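Local coordinates for protein N-acylglucosamine 2-epimerase (Marinomonas mediterranea, PDB 5X32) that catalyses the reversible isomerization of D-mannose to D-fructose and, less efficiently, of D-lyxose to D-xylulose, at residues N217-H222 / G250-W255; W255-L260 / S317-W322. All blocks are in the same frame, centred on the assembly; numbering follows the deposited sequence.

Contact 1 (N217-H222 / G250-W255); sequences NEVWEH and GHQTEW. With PO4 (phosphate ion), chain C.
Q252 reaches from the first turn of helix 249-265 to the backbone of V219, in the (alpha/alpha)6 barrel of the N-acylglucosamine 2-epimerase family. From CB onward its chain packs on L278 and A282 of helix 271-286; CG stands beside the backbone N (chi1 -47°), and a bend at chi2 (-48°) sets CD facing V219 N and O. Q252 OE1 accepts V219 N at 2.9 Å, the donor tilted from the carbonyl plane, and lies against CB of E218. Q252 NE2 gives a hydrogen bond to V219 O at 2.8 Å, on a lone pair, and another to Q248 O. An amide suits this place because it offers donor and acceptor together; a leucine here would probably leave V219 N and O without these partners. V219 CG2 lies 3.9 Å from W255 CD1, the two side chains crossing at about a right angle, CG2 oblique to the ring. The carboxylate of E221 meets the edge of H251, a proton donor/acceptor by similarity, the two planes 53° apart. E221 OE2 accepts from H251 ND1 at a modelled 2.3 Å, too short to take literally. At the other ring nitrogen, H251 NE2 gives a weak hydrogen bond to phosphate O1 at 3.1 Å.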
loop_
_atom_site.group_PDB
_atom_site.type_symbol
_atom_site.label_atom_id
_atom_site.label_comp_id
_atom_site.label_asym_id
_atom_site.label_seq_id
_atom_site.Cartn_x
_atom_site.Cartn_y
_atom_site.Cartn_z
ATOM N N ASN A 217 7.246 1.128 -21.621
ATOM C CA ASN A 217 7.304 -0.120 -20.868
ATOM C C ASN A 217 7.097 0.094 -19.381
ATOM O O ASN A 217 7.627 -0.660 -18.562
ATOM C CB ASN A 217 8.639 -0.830 -21.093
ATOM C CG ASN A 217 8.913 -1.115 -22.565
ATOM O OD1 ASN A 217 8.056 -1.653 -23.276
ATOM N ND2 ASN A 217 10.118 -0.770 -23.023
ATOM N N GLU A 218 6.331 1.131 -19.043
ATOM C CA GLU A 218 5.924 1.400 -17.664
ATOM C C GLU A 218 4.530 0.806 -17.398
ATOM O O GLU A 218 3.732 0.631 -18.324
ATOM C CB GLU A 218 5.913 2.906 -17.399
ATOM C CG GLU A 218 7.249 3.592 -17.563
ATOM C CD GLU A 218 7.135 5.117 -17.468
ATOM O OE1 GLU A 218 6.813 5.771 -18.490
ATOM O OE2 GLU A 218 7.370 5.668 -16.369
ATOM N N VAL A 219 4.209 0.531 -16.136
ATOM C CA VAL A 219 2.897 -0.046 -15.827
ATOM C C VAL A 219 1.772 0.975 -15.887
ATOM O O VAL A 219 1.776 1.962 -15.166
ATOM C CB VAL A 219 2.880 -0.701 -14.465
ATOM C CG1 VAL A 219 1.644 -1.541 -14.343
ATOM C CG2 VAL A 219 4.133 -1.544 -14.284
ATOM N N TRP A 220 0.822 0.714 -16.775
ATOM C CA TRP A 220 -0.341 1.552 -17.003
ATOM C C TRP A 220 -1.460 1.055 -16.078
ATOM O O TRP A 220 -1.467 -0.116 -15.696
ATOM C CB TRP A 220 -0.734 1.481 -18.483
ATOM C CG TRP A 220 -1.847 2.371 -18.912
ATOM C CD1 TRP A 220 -3.153 2.014 -19.128
ATOM C CD2 TRP A 220 -1.755 3.765 -19.227
ATOM N NE1 TRP A 220 -3.881 3.111 -19.532
ATOM C CE2 TRP A 220 -3.047 4.197 -19.597
ATOM C CE3 TRP A 220 -0.712 4.697 -19.205
ATOM C CZ2 TRP A 220 -3.316 5.517 -19.953
ATOM C CZ3 TRP A 220 -0.983 6.005 -19.553
ATOM C CH2 TRP A 220 -2.271 6.402 -19.929
ATOM N N GLU A 221 -2.382 1.932 -15.690
ATOM C CA GLU A 221 -3.337 1.562 -14.653
ATOM C C GLU A 221 -4.509 0.740 -15.186
ATOM O O GLU A 221 -4.929 -0.255 -14.574
ATOM C CB GLU A 221 -3.889 2.809 -13.936
ATOM C CG GLU A 221 -2.884 3.693 -13.183
ATOM C CD GLU A 221 -2.270 3.000 -11.970
ATOM O OE1 GLU A 221 -2.929 2.116 -11.384
ATOM O OE2 GLU A 221 -1.173 3.403 -11.530
ATOM N N HIS A 222 -5.019 1.158 -16.339
ATOM C CA HIS A 222 -6.322 0.714 -16.814
ATOM C C HIS A 222 -6.307 -0.190 -18.049
ATOM O O HIS A 222 -5.750 0.151 -19.099
ATOM C CB HIS A 222 -7.176 1.952 -17.079
ATOM C CG HIS A 222 -7.127 2.954 -15.960
ATOM N ND1 HIS A 222 -7.889 2.814 -14.817
ATOM C CD2 HIS A 222 -6.408 4.086 -15.802
ATOM C CE1 HIS A 222 -7.641 3.828 -14.005
ATOM N NE2 HIS A 222 -6.746 4.611 -14.571
ATOM N N GLY A 250 4.136 6.621 -8.531
ATOM C CA GLY A 250 4.088 5.895 -7.279
ATOM C C GLY A 250 3.936 4.401 -7.454
ATOM O O GLY A 250 4.483 3.619 -6.677
ATOM N N HIS A 251 3.228 3.997 -8.502
ATOM C CA HIS A 251 3.062 2.568 -8.767
ATOM C C HIS A 251 4.272 1.980 -9.497
ATOM O O HIS A 251 4.592 0.804 -9.330
ATOM C CB HIS A 251 1.784 2.319 -9.563
ATOM C CG HIS A 251 0.544 2.516 -8.753
ATOM N ND1 HIS A 251 -0.674 2.839 -9.312
ATOM C CD2 HIS A 251 0.341 2.458 -7.415
ATOM C CE1 HIS A 251 -1.576 2.960 -8.355
ATOM N NE2 HIS A 251 -0.986 2.731 -7.194
ATOM N N GLN A 252 4.984 2.810 -10.242
ATOM C CA GLN A 252 6.226 2.367 -10.856
ATOM C C GLN A 252 7.221 2.042 -9.739
ATOM O O GLN A 252 7.821 0.960 -9.712
ATOM C CB GLN A 252 6.806 3.445 -11.788
ATOM C CG GLN A 252 5.807 4.078 -12.755
ATOM C CD GLN A 252 4.960 3.049 -13.483
ATOM O OE1 GLN A 252 5.467 2.029 -13.949
ATOM N NE2 GLN A 252 3.655 3.303 -13.562
ATOM N N THR A 253 7.377 2.979 -8.801
ATOM C CA THR A 253 8.386 2.817 -7.749
ATOM C C THR A 253 7.940 1.770 -6.743
ATOM O O THR A 253 8.764 1.018 -6.198
ATOM C CB THR A 253 8.691 4.155 -7.028
ATOM O OG1 THR A 253 7.495 4.662 -6.422
ATOM C CG2 THR A 253 9.230 5.194 -8.024
ATOM N N GLU A 254 6.628 1.674 -6.553
ATOM C CA GLU A 254 6.074 0.667 -5.655
ATOM C C GLU A 254 6.402 -0.702 -6.238
ATOM O O GLU A 254 6.912 -1.583 -5.546
ATOM C CB GLU A 254 4.568 0.859 -5.498
ATOM C CG GLU A 254 3.838 -0.254 -4.781
ATOM C CD GLU A 254 2.791 0.266 -3.825
ATOM O OE1 GLU A 254 1.925 1.064 -4.260
ATOM O OE2 GLU A 254 2.816 -0.151 -2.648
ATOM N N TRP A 255 6.192 -0.842 -7.541
ATOM C CA TRP A 255 6.583 -2.071 -8.213
ATOM C C TRP A 255 8.079 -2.369 -8.123
ATOM O O TRP A 255 8.454 -3.502 -7.871
ATOM C CB TRP A 255 6.174 -2.040 -9.673
ATOM C CG TRP A 255 4.797 -2.539 -9.913
ATOM C CD1 TRP A 255 3.754 -1.845 -10.442
ATOM C CD2 TRP A 255 4.311 -3.857 -9.640
ATOM N NE1 TRP A 255 2.652 -2.655 -10.528
ATOM C CE2 TRP A 255 2.966 -3.894 -10.039
ATOM C CE3 TRP A 255 4.889 -5.016 -9.111
ATOM C CZ2 TRP A 255 2.179 -5.042 -9.914
ATOM C CZ3 TRP A 255 4.112 -6.165 -9.001
ATOM C CH2 TRP A 255 2.770 -6.167 -9.394
HETATM P P PO4 C . -2.561 2.433 -4.077
HETATM O O1 PO4 C . -3.139 1.675 -5.253
HETATM O O2 PO4 C . -2.640 3.925 -4.360
HETATM O O3 PO4 C . -1.108 2.082 -3.804
HETATM O O4 PO4 C . -3.383 2.039 -2.876
#

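Contact 2 (W255-L260 / S317-W322); sequences WAKLLL and SFAAAW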
loop_
_atom_site.group_PDB
_atom_site.type_symbol
_atom_site.label_atom_id
_atom_site.label_comp_id
_atom_site.label_asym_id
_atom_site.label_seq_id
_atom_site.Cartn_x
_atom_site.Cartn_y
_atom_site.Cartn_z
ATOM N N TRP A 255 6.192 -0.842 -7.541
ATOM C CA TRP A 255 6.583 -2.071 -8.213
ATOM C C TRP A 255 8.079 -2.369 -8.123
ATOM O O TRP A 255 8.454 -3.502 -7.871
ATOM C CB TRP A 255 6.174 -2.040 -9.673
ATOM C CG TRP A 255 4.797 -2.539 -9.913
ATOM C CD1 TRP A 255 3.754 -1.845 -10.442
ATOM C CD2 TRP A 255 4.311 -3.857 -9.640
ATOM N NE1 TRP A 255 2.652 -2.655 -10.528
ATOM C CE2 TRP A 255 2.966 -3.894 -10.039
ATOM C CE3 TRP A 255 4.889 -5.016 -9.111
ATOM C CZ2 TRP A 255 2.179 -5.042 -9.914
ATOM C CZ3 TRP A 255 4.112 -6.165 -9.001
ATOM C CH2 TRP A 255 2.770 -6.167 -9.394
ATOM N N ALA A 256 8.930 -1.372 -8.336
ATOM C CA ALA A 256 10.361 -1.569 -8.109
ATOM C C ALA A 256 10.613 -2.223 -6.749
ATOM O O ALA A 256 11.367 -3.206 -6.620
ATOM C CB ALA A 256 11.098 -0.239 -8.206
ATOM N N LYS A 257 9.957 -1.682 -5.730
ATOM C CA LYS A 257 10.103 -2.226 -4.387
ATOM C C LYS A 257 9.661 -3.689 -4.322
ATOM O O LYS A 257 10.370 -4.541 -3.775
ATOM C CB LYS A 257 9.302 -1.412 -3.373
ATOM C CG LYS A 257 9.262 -2.070 -1.990
ATOM C CD LYS A 257 8.561 -1.204 -0.992
ATOM C CE LYS A 257 7.173 -0.871 -1.493
ATOM N NZ LYS A 257 6.107 -1.783 -1.015
ATOM N N LEU A 258 8.474 -3.971 -4.847
ATOM C CA LEU A 258 7.970 -5.340 -4.833
ATOM C C LEU A 258 8.938 -6.302 -5.558
ATOM O O LEU A 258 9.250 -7.369 -5.042
ATOM C CB LEU A 258 6.564 -5.383 -5.444
ATOM C CG LEU A 258 5.546 -4.639 -4.551
ATOM C CD1 LEU A 258 4.198 -4.451 -5.229
ATOM C CD2 LEU A 258 5.350 -5.331 -3.190
ATOM N N LEU A 259 9.452 -5.906 -6.715
ATOM C CA LEU A 259 10.424 -6.726 -7.442
ATOM C C LEU A 259 11.661 -7.016 -6.606
ATOM O O LEU A 259 12.160 -8.130 -6.622
ATOM C CB LEU A 259 10.864 -6.052 -8.737
ATOM C CG LEU A 259 9.723 -5.823 -9.728
ATOM C CD1 LEU A 259 10.231 -5.233 -11.052
ATOM C CD2 LEU A 259 8.867 -7.070 -9.925
ATOM N N LEU A 260 12.167 -6.026 -5.879
ATOM C CA LEU A 260 13.391 -6.274 -5.117
ATOM C C LEU A 260 13.085 -7.177 -3.916
ATOM O O LEU A 260 13.876 -8.062 -3.539
ATOM C CB LEU A 260 14.040 -4.948 -4.700
ATOM C CG LEU A 260 14.410 -4.120 -5.937
ATOM C CD1 LEU A 260 15.034 -2.794 -5.613
ATOM C CD2 LEU A 260 15.332 -4.896 -6.845
ATOM N N SER A 317 8.302 5.551 -2.922
ATOM C CA SER A 317 9.504 5.861 -3.684
ATOM C C SER A 317 10.759 5.840 -2.822
ATOM O O SER A 317 11.802 5.388 -3.298
ATOM C CB SER A 317 9.379 7.200 -4.396
ATOM O OG SER A 317 8.385 7.117 -5.403
ATOM N N PHE A 318 10.711 6.307 -1.573
ATOM C CA PHE A 318 11.962 6.206 -0.819
ATOM C C PHE A 318 12.214 4.754 -0.342
ATOM O O PHE A 318 13.370 4.365 -0.113
ATOM C CB PHE A 318 12.032 7.219 0.350
ATOM C CG PHE A 318 11.140 6.924 1.530
ATOM C CD1 PHE A 318 11.388 5.848 2.367
ATOM C CD2 PHE A 318 10.125 7.806 1.873
ATOM C CE1 PHE A 318 10.580 5.603 3.486
ATOM C CE2 PHE A 318 9.337 7.586 2.986
ATOM C CZ PHE A 318 9.557 6.475 3.793
ATOM N N ALA A 319 11.165 3.937 -0.214
ATOM C CA ALA A 319 11.426 2.519 0.044
ATOM C C ALA A 319 12.141 1.870 -1.177
ATOM O O ALA A 319 13.160 1.162 -1.047
ATOM C CB ALA A 319 10.152 1.797 0.359
ATOM N N ALA A 320 11.596 2.138 -2.361
ATOM C CA ALA A 320 12.132 1.586 -3.579
ATOM C C ALA A 320 13.583 2.036 -3.711
ATOM O O ALA A 320 14.467 1.222 -4.023
ATOM C CB ALA A 320 11.304 2.021 -4.772
ATOM N N ALA A 321 13.825 3.322 -3.446
ATOM C CA ALA A 321 15.171 3.880 -3.557
ATOM C C ALA A 321 16.129 3.179 -2.620
ATOM O O ALA A 321 17.268 2.894 -2.994
ATOM C CB ALA A 321 15.169 5.370 -3.275
ATOM N N TRP A 322 15.683 2.923 -1.387
ATOM C CA TRP A 322 16.587 2.296 -0.428
ATOM C C TRP A 322 16.953 0.901 -0.865
ATOM O O TRP A 322 18.115 0.497 -0.764
ATOM C CB TRP A 322 16.003 2.237 0.976
ATOM C CG TRP A 322 17.025 1.739 1.955
ATOM C CD1 TRP A 322 17.082 0.504 2.524
ATOM C CD2 TRP A 322 18.175 2.453 2.429
ATOM N NE1 TRP A 322 18.178 0.414 3.351
ATOM C CE2 TRP A 322 18.865 1.598 3.307
ATOM C CE3 TRP A 322 18.675 3.738 2.209
ATOM C CZ2 TRP A 322 20.029 1.984 3.961
ATOM C CZ3 TRP A 322 19.831 4.118 2.856
ATOM C CH2 TRP A 322 20.495 3.247 3.722
#
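A320 presents its single methyl to the backbone of K257, where two barrel helices running in roughly the same sense pack through alanines: the axes of 255-260 and 317-322 approach to 8.2 Å, their N-to-C directions 39° apart. The CA atoms of K257 and A320 are 4.4 Å from each other. CB of A320 also touches CB of A256 at 4.1 Å, methyl meeting methyl, which is consistent with the close approach of the helices. CG of K257 lies anti to the backbone N (chi1 172°), and the chain runs extended until K257 CD rests on CB of A319 at 3.7 Å. Bends at chi3 and chi4 then carry the ammonium group away from the alanines to a salt bridge with E316. Lysine thus fits as an apolar chain beside A319 and a charge beyond it; its side chain lies about 7 Å from that of H380, a proton donor/acceptor by similarity. L260 CD1 makes only a loose approach to A320 O, 4.4 Å away. No hydrogen bond joins the two segments. Among the neighbouring helices, 271-286 takes L260 against L272 and A275 and meets A321 through F279, while helix 173-190 packs against L258 through M177 and E181.

How the contacts relate
Both contacts are buried in the barrel and use helix 249-265, contact 1 near its start and contact 2 further along; W255, shared by the two segments, takes part only in contact 1. Contact 1 joins the helix to the loop 217-222, whose V219 peptide groups are met by a side chain, and its site includes H251; V219 also packs on W255. Contact 2 joins it to another helix, 311-328; the contact is made by alanine methyls and the hydrocarbon part of a lysine, whose charge is met outside the segments. The two adjoin directly: T253 OG1 lies 2.8 Å from S317 OG, a probable hydrogen bond, and T253 O packs on CB of A320.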